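Local atomic coordinates of DNA helicase RecQ (Deinococcus radiodurans, PDB entry 4Q48), a protein that probably couples ATP hydrolysis to unwinding of duplex DNA, moving in the 3'-5' direction, as a zinc-containing member of the RecQ helicase family. Residues P303-P314 against G328-V339. Sequence-based numbering, arbitrary orientation.
Sequences PNVRFVAHLDLP and GRDGLPSTAWMV
M338 sets CG anti to the backbone N (chi1 169°) and continues extended to SD (chi2 174°), which lays CG 3.5 Å from H310 CB and carries the sulfur to the loop beyond H310. There SD meets P314 CD at 3.7 Å and brushes L313 CD2. The same sulfur stands obliquely to the H310 imidazole, 5.0 Å from the ring centroid, while NE2 of that ring is hydrogen-bonded to E323 on the intervening helix. An alanine in place of M338 would probably open a gap beside P314 and L313 and leave the H310 ring without its sulfur neighbour. On the opposite face of the sheet, W337 sets CE3 4.0 Å from A309 CB and takes L311 CD2 at its ring edge, with F229 stacking on the indole. Both faces are built on one parallel strand pair, 305-310 beside 334-339, whose axes diverge by only 10°; helix 317-324 connects them, a beta-alpha-beta crossover in the second RecA-like domain of the helicase core. The pairing advances by alternating bonds, T335 O to V308 N, V308 O to W337 N (2.9 Å), W337 O to H310 N, so that V308 and H310 each use both N and O toward 334-339, while F307 and A309 turn theirs to strand 238-242. Upstream, the turn G328-G331 begins at the end of what is, by sequence, probably motif VI of such helicases, and G328 N donates to V305 O at 2.9 Å. The bent R306 chain crosses D330 at about a right angle in a salt bridge, NH2 facing OD2, though their modelled spacing is doubtfully short. D330 OD1 also receives L332 N from above the carboxylate plane at 3.1 Å, an Asx turn that steadies the acid, while P333 O lies over one face of the guanidinium.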
ATOM      1  N   PRO A 303     -19.733   9.489  -4.846  1.00 42.82           N
ATOM      2  CA  PRO A 303     -18.863   9.868  -5.956  1.00 43.47           C
ATOM      3  C   PRO A 303     -18.442  11.315  -5.837  1.00 45.98           C
ATOM      4  O   PRO A 303     -17.503  11.764  -6.483  1.00 50.96           O
ATOM      5  CB  PRO A 303     -19.755   9.660  -7.188  1.00 42.73           C
ATOM      6  CG  PRO A 303     -21.130   9.237  -6.656  1.00 41.23           C
ATOM      7  CD  PRO A 303     -21.150   9.598  -5.219  1.00 46.55           C
ATOM      8  N   ASN A 304     -19.079  11.981  -4.893  1.00 44.77           N
ATOM      9  CA  ASN A 304     -19.298  13.408  -4.863  1.00 40.77           C
ATOM     10  C   ASN A 304     -18.439  14.086  -3.753  1.00 43.39           C
ATOM     11  O   ASN A 304     -18.684  15.235  -3.356  1.00 45.65           O
ATOM     12  CB  ASN A 304     -20.819  13.568  -4.627  1.00 40.82           C
ATOM     13  CG  ASN A 304     -21.343  14.953  -4.885  1.00 40.56           C
ATOM     14  OD1 ASN A 304     -20.865  15.675  -5.748  1.00 43.79           O
ATOM     15  ND2 ASN A 304     -22.349  15.332  -4.122  1.00 46.11           N
ATOM     16  N   VAL A 305     -17.458  13.351  -3.222  1.00 37.88           N
ATOM     17  CA  VAL A 305     -16.757  13.743  -1.990  1.00 36.53           C
ATOM     18  C   VAL A 305     -15.615  14.751  -2.199  1.00 35.41           C
ATOM     19  O   VAL A 305     -14.584  14.454  -2.807  1.00 30.14           O
ATOM     20  CB  VAL A 305     -16.178  12.501  -1.252  1.00 37.66           C
ATOM     21  CG1 VAL A 305     -15.299  12.923  -0.109  1.00 34.62           C
ATOM     22  CG2 VAL A 305     -17.292  11.588  -0.753  1.00 37.55           C
ATOM     23  N   ARG A 306     -15.781  15.924  -1.604  1.00 35.28           N
ATOM     24  CA  ARG A 306     -14.937  17.068  -1.904  1.00 35.99           C
ATOM     25  C   ARG A 306     -13.701  17.201  -1.014  1.00 37.16           C
ATOM     26  O   ARG A 306     -12.731  17.841  -1.408  1.00 36.78           O
ATOM     27  CB  ARG A 306     -15.780  18.340  -1.811  1.00 39.41           C
ATOM     28  CG  ARG A 306     -16.391  18.699  -3.121  1.00 36.48           C
ATOM     29  CD  ARG A 306     -15.348  18.627  -4.197  1.00 37.55           C
ATOM     30  NE  ARG A 306     -15.945  18.219  -5.446  1.00 41.99           N
ATOM     31  CZ  ARG A 306     -15.830  17.008  -5.969  1.00 40.74           C
ATOM     32  NH1 ARG A 306     -15.056  16.111  -5.416  1.00 40.60           N
ATOM     33  NH2 ARG A 306     -16.435  16.723  -7.101  1.00 51.52           N
ATOM     34  N   PHE A 307     -13.732  16.625   0.185  1.00 34.67           N
ATOM     35  CA  PHE A 307     -12.535  16.593   1.010  1.00 32.18           C
ATOM     36  C   PHE A 307     -12.473  15.412   1.980  1.00 41.01           C
ATOM     37  O   PHE A 307     -13.509  14.840   2.376  1.00 38.18           O
ATOM     38  CB  PHE A 307     -12.391  17.899   1.790  1.00 35.03           C
ATOM     39  CG  PHE A 307     -13.405  18.092   2.907  1.00 37.06           C
ATOM     40  CD1 PHE A 307     -14.594  18.773   2.681  1.00 38.32           C
ATOM     41  CD2 PHE A 307     -13.124  17.678   4.199  1.00 36.40           C
ATOM     42  CE1 PHE A 307     -15.487  18.995   3.702  1.00 38.25           C
ATOM     43  CE2 PHE A 307     -14.029  17.901   5.233  1.00 39.22           C
ATOM     44  CZ  PHE A 307     -15.209  18.561   4.976  1.00 40.05           C
ATOM     45  N   VAL A 308     -11.245  15.038   2.332  1.00 36.04           N
ATOM     46  CA  VAL A 308     -11.022  14.153   3.456  1.00 33.61           C
ATOM     47  C   VAL A 308     -10.067  14.810   4.430  1.00 33.28           C
ATOM     48  O   VAL A 308      -8.923  15.132   4.088  1.00 34.06           O
ATOM     49  CB  VAL A 308     -10.488  12.793   3.036  1.00 32.63           C
ATOM     50  CG1 VAL A 308      -9.937  12.078   4.236  1.00 34.15           C
ATOM     51  CG2 VAL A 308     -11.615  11.975   2.460  1.00 34.74           C
ATOM     52  N   ALA A 309     -10.550  14.976   5.658  1.00 34.44           N
ATOM     53  CA  ALA A 309      -9.800  15.600   6.729  1.00 33.67           C
ATOM     54  C   ALA A 309      -9.292  14.580   7.729  1.00 37.30           C
ATOM     55  O   ALA A 309     -10.061  13.758   8.227  1.00 39.07           O
ATOM     56  CB  ALA A 309     -10.665  16.633   7.438  1.00 32.70           C
ATOM     57  N   HIS A 310      -8.007  14.669   8.074  1.00 38.20           N
ATOM     58  CA  HIS A 310      -7.474  13.840   9.146  1.00 36.49           C
ATOM     59  C   HIS A 310      -7.122  14.712  10.345  1.00 42.05           C
ATOM     60  O   HIS A 310      -6.273  15.600  10.248  1.00 40.41           O
ATOM     61  CB  HIS A 310      -6.262  13.047   8.661  1.00 33.48           C
ATOM     62  CG  HIS A 310      -6.621  11.798   7.912  1.00 34.06           C
ATOM     63  ND1 HIS A 310      -6.717  11.753   6.535  1.00 32.87           N
ATOM     64  CD2 HIS A 310      -6.916  10.551   8.353  1.00 29.87           C
ATOM     65  CE1 HIS A 310      -7.049  10.527   6.165  1.00 33.12           C
ATOM     66  NE2 HIS A 310      -7.170   9.779   7.248  1.00 31.23           N
ATOM     67  N   LEU A 311      -7.777  14.460  11.477  1.00 42.08           N
ATOM     68  CA  LEU A 311      -7.571  15.293  12.652  1.00 40.33           C
ATOM     69  C   LEU A 311      -6.659  14.556  13.623  1.00 47.41           C
ATOM     70  O   LEU A 311      -6.309  15.063  14.698  1.00 48.33           O
ATOM     71  CB  LEU A 311      -8.914  15.616  13.297  1.00 36.92           C
ATOM     72  CG  LEU A 311      -9.625  16.799  12.645  1.00 39.68           C
ATOM     73  CD1 LEU A 311     -11.025  16.982  13.217  1.00 43.63           C
ATOM     74  CD2 LEU A 311      -8.824  18.067  12.775  1.00 39.64           C
ATOM     75  N   ASP A 312      -6.267  13.354  13.214  1.00 41.45           N
ATOM     76  CA  ASP A 312      -5.280  12.556  13.924  1.00 47.12           C
ATOM     77  C   ASP A 312      -4.488  11.771  12.891  1.00 48.10           C
ATOM     78  O   ASP A 312      -4.903  11.652  11.730  1.00 41.33           O
ATOM     79  CB  ASP A 312      -5.913  11.574  14.933  1.00 48.58           C
ATOM     80  CG  ASP A 312      -6.735  12.255  16.001  1.00 51.91           C
ATOM     81  OD1 ASP A 312      -6.183  13.087  16.757  1.00 52.57           O
ATOM     82  OD2 ASP A 312      -7.937  11.922  16.105  1.00 59.99           O
ATOM     83  N   LEU A 313      -3.341  11.249  13.308  1.00 43.69           N
ATOM     84  CA  LEU A 313      -2.548  10.409  12.434  1.00 38.64           C
ATOM     85  C   LEU A 313      -3.285   9.125  12.125  1.00 43.05           C
ATOM     86  O   LEU A 313      -3.837   8.485  13.026  1.00 44.54           O
ATOM     87  CB  LEU A 313      -1.206  10.102  13.063  1.00 43.23           C
ATOM     88  CG  LEU A 313      -0.159  11.189  12.920  1.00 43.21           C
ATOM     89  CD1 LEU A 313       1.123  10.708  13.597  1.00 43.23           C
ATOM     90  CD2 LEU A 313       0.059  11.504  11.451  1.00 35.35           C
ATOM     91  N   PRO A 314      -3.282   8.728  10.849  1.00 42.50           N
ATOM     92  CA  PRO A 314      -3.816   7.420  10.484  1.00 42.45           C
ATOM     93  C   PRO A 314      -2.913   6.331  11.053  1.00 40.00           C
ATOM     94  O   PRO A 314      -1.854   6.670  11.569  1.00 43.40           O
ATOM     95  CB  PRO A 314      -3.767   7.431   8.963  1.00 36.49           C
ATOM     96  CG  PRO A 314      -3.334   8.796   8.573  1.00 33.07           C
ATOM     97  CD  PRO A 314      -2.643   9.394   9.708  1.00 36.58           C
ATOM     98  N   GLY A 328     -12.981  12.567  -4.266  1.00 33.55           N
ATOM     99  CA  GLY A 328     -12.873  12.874  -5.668  1.00 31.92           C
ATOM    100  C   GLY A 328     -13.076  11.713  -6.611  1.00 35.50           C
ATOM    101  O   GLY A 328     -12.381  11.606  -7.613  1.00 37.77           O
ATOM    102  N   ARG A 329     -14.052  10.865  -6.327  1.00 37.68           N
ATOM    103  CA  ARG A 329     -14.260   9.693  -7.161  1.00 42.42           C
ATOM    104  C   ARG A 329     -15.072  10.095  -8.377  1.00 43.87           C
ATOM    105  O   ARG A 329     -15.440   9.256  -9.196  1.00 42.64           O
ATOM    106  CB  ARG A 329     -14.924   8.554  -6.379  1.00 45.50           C
ATOM    107  CG  ARG A 329     -13.989   7.953  -5.344  1.00 39.72           C
ATOM    108  CD  ARG A 329     -13.124   6.829  -5.870  1.00 43.00           C
ATOM    109  NE  ARG A 329     -12.424   6.185  -4.755  1.00 48.73           N
ATOM    110  CZ  ARG A 329     -11.828   4.997  -4.807  1.00 46.00           C
ATOM    111  NH1 ARG A 329     -11.877   4.279  -5.920  1.00 44.03           N
ATOM    112  NH2 ARG A 329     -11.214   4.516  -3.727  1.00 51.63           N
ATOM    113  N   ASP A 330     -15.372  11.387  -8.477  1.00 42.59           N
ATOM    114  CA  ASP A 330     -16.025  11.903  -9.675  1.00 42.62           C
ATOM    115  C   ASP A 330     -15.024  12.613 -10.599  1.00 41.64           C
ATOM    116  O   ASP A 330     -15.421  13.278 -11.554  1.00 37.67           O
ATOM    117  CB  ASP A 330     -17.145  12.858  -9.297  1.00 36.42           C
ATOM    118  CG  ASP A 330     -16.644  14.065  -8.480  1.00 44.33           C
ATOM    119  OD1 ASP A 330     -15.424  14.140  -8.143  1.00 37.89           O
ATOM    120  OD2 ASP A 330     -17.493  14.938  -8.176  1.00 39.03           O
ATOM    121  N   GLY A 331     -13.735  12.399 -10.342  1.00 41.61           N
ATOM    122  CA  GLY A 331     -12.661  12.985 -11.131  1.00 42.21           C
ATOM    123  C   GLY A 331     -12.409  14.473 -10.929  1.00 44.90           C
ATOM    124  O   GLY A 331     -11.432  15.017 -11.459  1.00 42.95           O
ATOM    125  N   LEU A 332     -13.266  15.130 -10.145  1.00 35.68           N
ATOM    126  CA  LEU A 332     -13.158  16.570  -9.921  1.00 37.23           C
ATOM    127  C   LEU A 332     -12.209  16.920  -8.742  1.00 37.18           C
ATOM    128  O   LEU A 332     -11.833  16.030  -7.964  1.00 32.79           O
ATOM    129  CB  LEU A 332     -14.562  17.128  -9.705  1.00 41.74           C
ATOM    130  CG  LEU A 332     -15.507  16.975 -10.899  1.00 37.07           C
ATOM    131  CD1 LEU A 332     -16.904  17.215 -10.450  1.00 32.92           C
ATOM    132  CD2 LEU A 332     -15.127  17.982 -11.958  1.00 32.31           C
ATOM    133  N   PRO A 333     -11.775  18.204  -8.638  1.00 33.67           N
ATOM    134  CA  PRO A 333     -10.809  18.566  -7.587  1.00 31.53           C
ATOM    135  C   PRO A 333     -11.299  18.256  -6.173  1.00 35.04           C
ATOM    136  O   PRO A 333     -12.446  18.557  -5.832  1.00 42.80           O
ATOM    137  CB  PRO A 333     -10.646  20.078  -7.760  1.00 26.87           C
ATOM    138  CG  PRO A 333     -10.939  20.331  -9.184  1.00 27.65           C
ATOM    139  CD  PRO A 333     -12.054  19.352  -9.519  1.00 36.13           C
ATOM    140  N   SER A 334     -10.439  17.660  -5.363  1.00 30.64           N
ATOM    141  CA  SER A 334     -10.760  17.429  -3.979  1.00 31.04           C
ATOM    142  C   SER A 334      -9.487  17.600  -3.188  1.00 31.46           C
ATOM    143  O   SER A 334      -8.399  17.512  -3.752  1.00 34.08           O
ATOM    144  CB  SER A 334     -11.365  16.047  -3.777  1.00 35.74           C
ATOM    145  OG  SER A 334     -12.585  15.952  -4.476  1.00 37.90           O
ATOM    146  N   THR A 335      -9.626  17.885  -1.897  1.00 31.21           N
ATOM    147  CA  THR A 335      -8.485  18.130  -1.026  1.00 29.01           C
ATOM    148  C   THR A 335      -8.367  17.057   0.035  1.00 30.88           C
ATOM    149  O   THR A 335      -9.358  16.684   0.660  1.00 28.78           O
ATOM    150  CB  THR A 335      -8.590  19.463  -0.269  1.00 35.11           C
ATOM    151  OG1 THR A 335      -9.036  20.529  -1.129  1.00 37.96           O
ATOM    152  CG2 THR A 335      -7.253  19.775   0.419  1.00 30.26           C
ATOM    153  N   ALA A 336      -7.163  16.557   0.253  1.00 33.11           N
ATOM    154  CA  ALA A 336      -6.917  15.761   1.434  1.00 26.89           C
ATOM    155  C   ALA A 336      -6.117  16.648   2.344  1.00 29.54           C
ATOM    156  O   ALA A 336      -5.058  17.136   1.952  1.00 28.82           O
ATOM    157  CB  ALA A 336      -6.197  14.486   1.106  1.00 31.31           C
ATOM    158  N   TRP A 337      -6.671  16.898   3.532  1.00 30.96           N
ATOM    159  CA  TRP A 337      -6.176  17.883   4.494  1.00 25.73           C
ATOM    160  C   TRP A 337      -5.942  17.194   5.831  1.00 31.43           C
ATOM    161  O   TRP A 337      -6.867  16.575   6.382  1.00 29.81           O
ATOM    162  CB  TRP A 337      -7.209  18.976   4.623  1.00 28.87           C
ATOM    163  CG  TRP A 337      -6.971  20.128   5.547  1.00 28.94           C
ATOM    164  CD1 TRP A 337      -6.574  21.384   5.193  1.00 29.94           C
ATOM    165  CD2 TRP A 337      -7.239  20.173   6.961  1.00 29.14           C
ATOM    166  NE1 TRP A 337      -6.548  22.206   6.303  1.00 36.88           N
ATOM    167  CE2 TRP A 337      -6.950  21.488   7.401  1.00 33.09           C
ATOM    168  CE3 TRP A 337      -7.691  19.233   7.896  1.00 28.03           C
ATOM    169  CZ2 TRP A 337      -7.083  21.882   8.741  1.00 25.57           C
ATOM    170  CZ3 TRP A 337      -7.806  19.625   9.233  1.00 29.83           C
ATOM    171  CH2 TRP A 337      -7.517  20.945   9.632  1.00 29.00           C
ATOM    172  N   MET A 338      -4.710  17.250   6.341  1.00 31.18           N
ATOM    173  CA  MET A 338      -4.383  16.601   7.618  1.00 30.15           C
ATOM    174  C   MET A 338      -3.474  17.459   8.507  1.00 33.22           C
ATOM    175  O   MET A 338      -2.473  18.058   8.069  1.00 28.13           O
ATOM    176  CB  MET A 338      -3.735  15.229   7.402  1.00 30.23           C
ATOM    177  CG  MET A 338      -3.121  14.612   8.677  1.00 31.42           C
ATOM    178  SD  MET A 338      -2.499  12.910   8.523  1.00 43.96           S
ATOM    179  CE  MET A 338      -1.029  13.130   7.543  1.00 33.23           C
ATOM    180  N   VAL A 339      -3.837  17.490   9.780  1.00 33.75           N
ATOM    181  CA  VAL A 339      -3.005  18.121  10.775  1.00 36.89           C
ATOM    182  C   VAL A 339      -2.665  17.094  11.835  1.00 36.30           C
ATOM    183  O   VAL A 339      -3.461  16.227  12.183  1.00 35.81           O
ATOM    184  CB  VAL A 339      -3.681  19.352  11.437  1.00 33.60           C
ATOM    185  CG1 VAL A 339      -3.640  20.581  10.513  1.00 27.77           C
ATOM    186  CG2 VAL A 339      -5.096  19.003  11.932  1.00 25.48           C
TER